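Local coordinates for protein NADH oxidase (Thermus thermophilus, PDB 6RVB) that reduces coenzyme A disulfide with NADH as electron donor, using FAD and a redox-active centre, at residues V175-P184 with G204-V213; D333-L341 with L387-G395. All blocks are in the same frame, centred on the assembly; numbering follows the deposited sequence.

Overall arrangement
Contact 1 and contact 2 belong to different parts of the chain. Contact 1 lies in the parallel sheet of the NAD-binding domain, and contact 2 lies in the antiparallel sheet of the dimerisation domain. Their centres are 21 Å apart, and their nearest atoms come within about 9 Å without touching. Helix 190-202 links them: L177 and V207 of contact 1 pack on it, as do L334, V336, V392 and R394 of contact 2. Contact 1 touches the adenosine half of NAD directly. In contact 2 the side chain of T338 is about 8 Å from NAD, and that of A337 is about 11 Å from FAD.

Contact 1: residues V175-P184 with G204-V213; sequences VTLLEAKDRP and GVEVWTGVKV. With NAD (nicotinamide-adenine-dinucleotide), chain F.
E206 N bonds to V175 O at 3.1 Å, and E206 O in turn accepts L177 N. L177 O then takes W208 N, and W208 O takes E179 N in a nearly straight bond (177°). This ladder joins two parallel strands. Beyond it, E179 O is satisfied by V211 N at 3.1 Å. K181 O receives G210 N, which comes from above the carbonyl plane. T209 OG1 gives a weak bond to D182 O.

The carboxylate of E179 turns away from 204-213 to the nucleotide. CG lies anti to the backbone N (chi1 161°), and a bend at chi2 brings the carboxylate beside the adenosine ribose, with OE1 3.0 Å from the ring oxygen NAD O4B. Two acceptors meet there, so this is proximity and not a hydrogen bond. OE1 accepts the amide of A157. OE2 uses its anti lone pair for K181 N at 2.8 Å. An alanine here would remove the carboxylate and would probably leave the amides of K181 and A157 without these acceptors and the adenosine ribose without this neighbour. A180 N lies 3.1 Å from NAD N7A.

Among the side chains, L178 CD2 reaches W208 CD1 at 3.5 Å, while T176 OG1 sits over one face of that indole, toward its rim. Helix 190-202 connects the strands as a right-handed beta-alpha-beta crossover. This is the Rossmann-type NAD-binding fold, with the acidic residue E179 at the end of strand 174-178 beside the adenosine ribose.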
# COMPACT_ATOMS: atom_id res chain seq x y z
N VAL A 175 27.32 17.98 2.04
CA VAL A 175 27.67 16.66 1.51
C VAL A 175 27.69 16.60 0.05
O VAL A 175 26.79 17.10 -0.60
CB VAL A 175 26.86 15.47 2.12
CG1 VAL A 175 25.98 15.89 3.31
CG2 VAL A 175 26.11 14.75 1.10
N THR A 176 28.74 16.00 -0.48
CA THR A 176 28.76 15.79 -1.90
C THR A 176 28.88 14.27 -2.17
O THR A 176 29.73 13.60 -1.59
CB THR A 176 29.80 16.71 -2.52
OG1 THR A 176 30.42 16.07 -3.63
CG2 THR A 176 30.79 17.06 -1.47
N LEU A 177 27.97 13.73 -2.99
CA LEU A 177 27.91 12.28 -3.34
C LEU A 177 28.62 11.98 -4.64
O LEU A 177 28.21 12.48 -5.70
CB LEU A 177 26.49 11.92 -3.60
CG LEU A 177 25.70 10.96 -2.80
CD1 LEU A 177 24.33 11.21 -3.34
CD2 LEU A 177 26.04 9.59 -3.09
N LEU A 178 29.63 11.14 -4.58
CA LEU A 178 30.35 10.68 -5.78
C LEU A 178 29.89 9.28 -6.25
O LEU A 178 30.10 8.29 -5.58
CB LEU A 178 31.84 10.66 -5.42
CG LEU A 178 32.32 11.93 -4.69
CD1 LEU A 178 33.66 11.86 -4.07
CD2 LEU A 178 32.32 13.09 -5.59
N GLU A 179 29.24 9.17 -7.39
CA GLU A 179 28.94 7.84 -7.93
C GLU A 179 29.75 7.52 -9.18
O GLU A 179 30.03 8.35 -10.00
CB GLU A 179 27.45 7.74 -8.24
CG GLU A 179 27.06 6.67 -9.18
CD GLU A 179 27.20 5.27 -8.57
OE1 GLU A 179 26.84 5.04 -7.38
OE2 GLU A 179 27.62 4.35 -9.28
N ALA A 180 30.12 6.29 -9.33
CA ALA A 180 30.84 5.85 -10.52
C ALA A 180 30.00 5.71 -11.74
O ALA A 180 30.44 6.11 -12.73
CB ALA A 180 31.51 4.61 -10.27
N LYS A 181 28.79 5.18 -11.68
CA LYS A 181 27.90 5.13 -12.85
C LYS A 181 27.23 6.49 -13.08
O LYS A 181 27.57 7.43 -12.44
CB LYS A 181 26.85 4.01 -12.70
CG LYS A 181 27.35 2.81 -12.07
CD LYS A 181 28.37 2.08 -12.93
CE LYS A 181 27.79 0.82 -13.42
NZ LYS A 181 27.94 -0.28 -12.39
N ASP A 182 26.26 6.59 -13.95
CA ASP A 182 25.76 7.86 -14.46
C ASP A 182 24.56 8.43 -13.79
O ASP A 182 24.05 9.48 -14.20
CB ASP A 182 25.40 7.77 -15.94
CG ASP A 182 24.33 6.72 -16.20
OD1 ASP A 182 24.59 5.49 -16.01
OD2 ASP A 182 23.23 7.10 -16.61
N ARG A 183 24.04 7.75 -12.79
CA ARG A 183 22.90 8.29 -12.12
C ARG A 183 22.91 7.80 -10.68
O ARG A 183 23.56 6.82 -10.36
CB ARG A 183 21.66 7.85 -12.88
CG ARG A 183 21.26 6.46 -12.66
CD ARG A 183 20.15 5.95 -13.57
NE ARG A 183 20.80 5.31 -14.72
CZ ARG A 183 20.56 4.09 -15.12
NH1 ARG A 183 19.68 3.37 -14.52
NH2 ARG A 183 21.18 3.61 -16.15
N PRO A 184 22.23 8.49 -9.78
CA PRO A 184 22.05 7.78 -8.53
C PRO A 184 21.12 6.53 -8.70
O PRO A 184 20.27 6.48 -9.59
CB PRO A 184 21.40 8.81 -7.65
CG PRO A 184 21.36 10.07 -8.44
CD PRO A 184 21.45 9.72 -9.82
N GLY A 204 20.34 20.23 -1.06
CA GLY A 204 21.65 20.75 -0.85
C GLY A 204 22.78 19.78 -0.91
O GLY A 204 23.84 20.07 -0.39
N VAL A 205 22.57 18.64 -1.55
CA VAL A 205 23.61 17.63 -1.69
C VAL A 205 24.13 17.85 -3.10
O VAL A 205 23.36 18.14 -4.02
CB VAL A 205 23.02 16.25 -1.57
CG1 VAL A 205 23.95 15.25 -2.09
CG2 VAL A 205 22.61 15.96 -0.17
N GLU A 206 25.43 17.80 -3.29
CA GLU A 206 25.91 17.88 -4.63
C GLU A 206 26.08 16.49 -5.18
O GLU A 206 26.75 15.69 -4.57
CB GLU A 206 27.23 18.58 -4.61
CG GLU A 206 27.10 20.03 -4.98
CD GLU A 206 28.44 20.56 -5.40
OE1 GLU A 206 28.46 21.40 -6.32
OE2 GLU A 206 29.47 20.11 -4.82
N VAL A 207 25.52 16.13 -6.34
CA VAL A 207 25.77 14.75 -6.80
C VAL A 207 26.67 14.72 -8.05
O VAL A 207 26.24 15.23 -9.05
CB VAL A 207 24.41 13.93 -6.89
CG1 VAL A 207 23.21 14.77 -6.50
CG2 VAL A 207 24.17 13.34 -8.21
N TRP A 208 27.92 14.27 -7.94
CA TRP A 208 28.85 14.04 -9.04
C TRP A 208 28.51 12.63 -9.66
O TRP A 208 28.38 11.64 -9.00
CB TRP A 208 30.33 13.93 -8.54
CG TRP A 208 31.35 15.16 -8.29
CD1 TRP A 208 32.83 15.20 -8.36
CD2 TRP A 208 30.97 16.43 -7.91
NE1 TRP A 208 33.31 16.47 -8.02
CE2 TRP A 208 32.19 17.23 -7.75
CE3 TRP A 208 29.74 16.99 -7.68
CZ2 TRP A 208 32.12 18.54 -7.36
CZ3 TRP A 208 29.68 18.29 -7.28
CH2 TRP A 208 30.86 19.06 -7.12
N THR A 209 28.46 12.52 -10.96
CA THR A 209 28.17 11.28 -11.59
C THR A 209 29.37 10.87 -12.47
O THR A 209 30.24 11.68 -12.76
CB THR A 209 27.03 11.63 -12.45
OG1 THR A 209 25.89 11.04 -11.86
CG2 THR A 209 27.27 11.29 -14.01
N GLY A 210 29.44 9.63 -12.90
CA GLY A 210 30.57 9.20 -13.67
C GLY A 210 31.95 9.59 -13.17
O GLY A 210 32.78 9.98 -13.93
N VAL A 211 32.21 9.45 -11.89
CA VAL A 211 33.41 9.96 -11.26
C VAL A 211 34.39 8.80 -11.11
O VAL A 211 34.01 7.68 -10.82
CB VAL A 211 32.98 10.43 -9.91
CG1 VAL A 211 34.15 10.77 -9.00
CG2 VAL A 211 32.08 11.52 -10.08
N LYS A 212 35.66 9.06 -11.31
CA LYS A 212 36.62 8.03 -11.07
C LYS A 212 37.33 8.44 -9.81
O LYS A 212 38.24 9.21 -9.87
CB LYS A 212 37.56 7.89 -12.28
CG LYS A 212 38.19 6.49 -12.47
CD LYS A 212 39.06 6.03 -11.28
CE LYS A 212 39.63 4.62 -11.41
NZ LYS A 212 40.16 4.35 -12.77
N VAL A 213 36.91 7.99 -8.64
CA VAL A 213 37.70 8.44 -7.49
C VAL A 213 39.15 7.90 -7.50
O VAL A 213 39.36 6.72 -7.59
CB VAL A 213 37.03 8.13 -6.17
CG1 VAL A 213 37.98 8.39 -5.05
CG2 VAL A 213 35.78 8.93 -6.04
PA NAD F . 24.95 -0.81 -3.51
O1A NAD F . 23.44 -0.75 -3.39
O2A NAD F . 25.57 -1.90 -4.23
O5B NAD F . 25.52 0.55 -4.19
C5B NAD F . 25.45 1.05 -5.57
C4B NAD F . 26.85 1.40 -6.17
O4B NAD F . 27.35 2.13 -7.33
C3B NAD F . 27.36 2.20 -5.08
O3B NAD F . 27.39 1.24 -4.10
C2B NAD F . 28.72 2.50 -5.62
O2B NAD F . 29.93 1.88 -5.22
C1B NAD F . 28.74 2.01 -6.99
N9A NAD F . 29.89 2.99 -6.91
C8A NAD F . 29.92 4.41 -6.87
N7A NAD F . 31.17 4.99 -6.76
C5A NAD F . 31.96 3.93 -6.70
C6A NAD F . 33.28 3.98 -6.59
N6A NAD F . 33.72 5.18 -6.56
N1A NAD F . 34.00 2.82 -6.50
C2A NAD F . 33.24 1.64 -6.51
N3A NAD F . 31.85 1.57 -6.60
C4A NAD F . 31.23 2.71 -6.72
O3 NAD F . 25.49 -0.97 -2.06
PN NAD F . 25.02 -0.36 -0.64
O1N NAD F . 26.35 -0.47 0.15
O2N NAD F . 24.33 0.93 -0.72
O5D NAD F . 23.86 -1.39 -0.28
C5D NAD F . 23.80 -1.98 0.99
C4D NAD F . 22.84 -3.18 1.15
O4D NAD F . 22.34 -3.37 2.50
C3D NAD F . 21.69 -2.96 0.21
O3D NAD F . 21.87 -3.44 -1.14
C2D NAD F . 20.66 -3.73 0.98
O2D NAD F . 20.92 -5.08 0.82
C1D NAD F . 20.95 -3.43 2.42
N1N NAD F . 20.27 -2.12 2.56
C2N NAD F . 18.92 -2.04 2.27
C3N NAD F . 18.17 -0.84 2.35
C7N NAD F . 16.67 -0.79 2.03
O7N NAD F . 16.00 -1.80 1.32
N7N NAD F . 15.97 0.29 2.41
C4N NAD F . 18.84 0.33 2.74
C5N NAD F . 20.20 0.27 3.02
C6N NAD F . 20.90 -0.95 2.91

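Contact 2: residues D333-L341 with L387-G395; sequences DLAVATTGL and LGGAVVARG
The guanidinium of R394 meets D333 O at its edge, close to its own plane. The bond from NH1 is 3.1 Å long and bent (147°), and the donor stands above the carbonyl plane of D333. L334 CD2 comes obliquely to the same group, 3.6 Å from NH1. The R394 chain starts with CG beside the backbone N (chi1 -38°) and bends at chi2, which carries its end back along D333. The D333 carboxylate is nearby but does not touch it: OD2 is 5.2 Å from NH1. The opposite charges may still attract.

The rest is an antiparallel ladder. A335 and A393 exchange two bonds, as do A337 and V391. T339 and G389 follow, with the bond from T339 N weak. L341 N closes the end on L387 O at 2.7 Å. T339 OG1 is held by T326.

On one face V336 CG2 packs on V392 CB at 4.2 Å, and T338 CG2 meets A390 CB at 4.0 Å. V336 and V392 also touch V192 of helix 190-202. On the other face A337 and T339 lie against helix 401-409, and A335 packs on F428 of the second subunit. G340 and G388 bring their CA atoms within 3.7 Å, where a CB on either would clash.

L387 and G388 together face V378 in a classic beta bulge. The strands are neighbours in the antiparallel sheet of the pyridine nucleotide-disulphide oxidoreductase dimerisation domain.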
# COMPACT_ATOMS: atom_id res chain seq x y z
N ASP A 333 12.46 13.46 1.00
CA ASP A 333 11.01 13.49 0.92
C ASP A 333 10.49 12.49 -0.10
O ASP A 333 9.33 12.58 -0.54
CB ASP A 333 10.50 14.91 0.57
CG ASP A 333 10.91 16.01 1.63
OD1 ASP A 333 10.94 15.75 2.89
OD2 ASP A 333 11.21 17.16 1.17
N LEU A 334 11.32 11.53 -0.52
CA LEU A 334 10.85 10.51 -1.43
C LEU A 334 10.89 9.20 -0.75
O LEU A 334 11.87 8.92 -0.06
CB LEU A 334 11.74 10.46 -2.64
CG LEU A 334 11.58 11.60 -3.62
CD1 LEU A 334 12.37 11.29 -4.78
CD2 LEU A 334 10.10 11.73 -3.95
N ALA A 335 9.84 8.40 -0.91
CA ALA A 335 9.85 6.93 -0.61
C ALA A 335 10.00 6.17 -1.93
O ALA A 335 9.15 6.36 -2.82
CB ALA A 335 8.57 6.54 0.06
N VAL A 336 11.08 5.41 -2.12
CA VAL A 336 11.34 4.79 -3.43
C VAL A 336 11.23 3.27 -3.35
O VAL A 336 12.04 2.63 -2.62
CB VAL A 336 12.73 5.12 -3.94
CG1 VAL A 336 13.04 4.37 -5.18
CG2 VAL A 336 12.83 6.58 -4.24
N ALA A 337 10.28 2.67 -4.07
CA ALA A 337 10.19 1.25 -3.96
C ALA A 337 10.30 0.50 -5.29
O ALA A 337 9.68 0.87 -6.26
CB ALA A 337 9.02 0.87 -3.22
N THR A 338 11.06 -0.57 -5.33
CA THR A 338 11.20 -1.35 -6.54
C THR A 338 10.94 -2.80 -6.18
O THR A 338 10.93 -3.15 -5.01
CB THR A 338 12.65 -1.23 -7.17
OG1 THR A 338 13.73 -1.54 -6.22
CG2 THR A 338 12.82 0.14 -7.67
N THR A 339 10.75 -3.63 -7.20
CA THR A 339 10.42 -5.02 -7.06
C THR A 339 10.58 -5.66 -8.44
O THR A 339 10.30 -5.02 -9.48
CB THR A 339 8.96 -5.18 -6.56
OG1 THR A 339 8.82 -6.49 -6.09
CG2 THR A 339 7.85 -4.94 -7.68
N GLY A 340 10.99 -6.93 -8.48
CA GLY A 340 11.13 -7.55 -9.77
C GLY A 340 12.38 -7.08 -10.47
O GLY A 340 13.28 -6.60 -9.81
N LEU A 341 12.43 -7.24 -11.79
CA LEU A 341 13.49 -6.69 -12.67
C LEU A 341 13.17 -5.29 -13.22
O LEU A 341 12.02 -4.93 -13.52
CB LEU A 341 13.69 -7.62 -13.88
CG LEU A 341 13.63 -9.16 -13.76
CD1 LEU A 341 13.79 -9.93 -15.03
CD2 LEU A 341 14.75 -9.61 -12.84
N LEU A 387 7.12 -8.24 -14.94
CA LEU A 387 8.49 -8.64 -14.65
C LEU A 387 9.20 -7.76 -13.61
O LEU A 387 10.27 -8.13 -13.15
CB LEU A 387 9.34 -8.59 -15.91
CG LEU A 387 9.04 -9.41 -17.13
CD1 LEU A 387 9.98 -8.93 -18.21
CD2 LEU A 387 9.26 -10.82 -16.85
N GLY A 388 8.65 -6.59 -13.29
CA GLY A 388 9.25 -5.70 -12.32
C GLY A 388 8.44 -4.46 -12.28
O GLY A 388 7.55 -4.32 -13.07
N GLY A 389 8.72 -3.55 -11.36
CA GLY A 389 7.82 -2.42 -11.15
C GLY A 389 8.45 -1.47 -10.16
O GLY A 389 9.31 -1.90 -9.38
N ALA A 390 8.11 -0.18 -10.20
CA ALA A 390 8.57 0.70 -9.15
C ALA A 390 7.45 1.56 -8.69
O ALA A 390 6.55 1.84 -9.45
CB ALA A 390 9.65 1.52 -9.63
N VAL A 391 7.39 1.98 -7.46
CA VAL A 391 6.55 3.17 -7.29
C VAL A 391 7.29 4.16 -6.43
O VAL A 391 8.11 3.73 -5.59
CB VAL A 391 5.11 2.92 -6.79
CG1 VAL A 391 4.73 1.46 -6.67
CG2 VAL A 391 4.91 3.64 -5.55
N VAL A 392 7.16 5.46 -6.71
CA VAL A 392 7.83 6.39 -5.85
C VAL A 392 6.81 7.39 -5.39
O VAL A 392 5.96 7.78 -6.19
CB VAL A 392 9.21 6.96 -6.39
CG1 VAL A 392 9.53 6.53 -7.76
CG2 VAL A 392 9.30 8.42 -6.18
N ALA A 393 6.83 7.72 -4.09
CA ALA A 393 5.81 8.56 -3.50
C ALA A 393 6.45 9.37 -2.38
O ALA A 393 7.63 9.16 -2.16
CB ALA A 393 4.73 7.71 -3.00
N ARG A 394 5.74 10.30 -1.73
CA ARG A 394 6.26 10.83 -0.46
C ARG A 394 5.77 9.85 0.63
O ARG A 394 6.47 9.46 1.53
CB ARG A 394 5.79 12.25 -0.21
CG ARG A 394 5.75 13.11 -1.46
CD ARG A 394 6.11 14.60 -1.26
NE ARG A 394 6.40 15.30 -2.54
CZ ARG A 394 7.61 15.33 -3.17
NH1 ARG A 394 8.66 14.72 -2.67
NH2 ARG A 394 7.81 15.96 -4.34
N GLY A 395 4.56 9.33 0.41
CA GLY A 395 3.85 8.38 1.28
C GLY A 395 4.51 7.30 2.12
O GLY A 395 5.29 6.60 1.58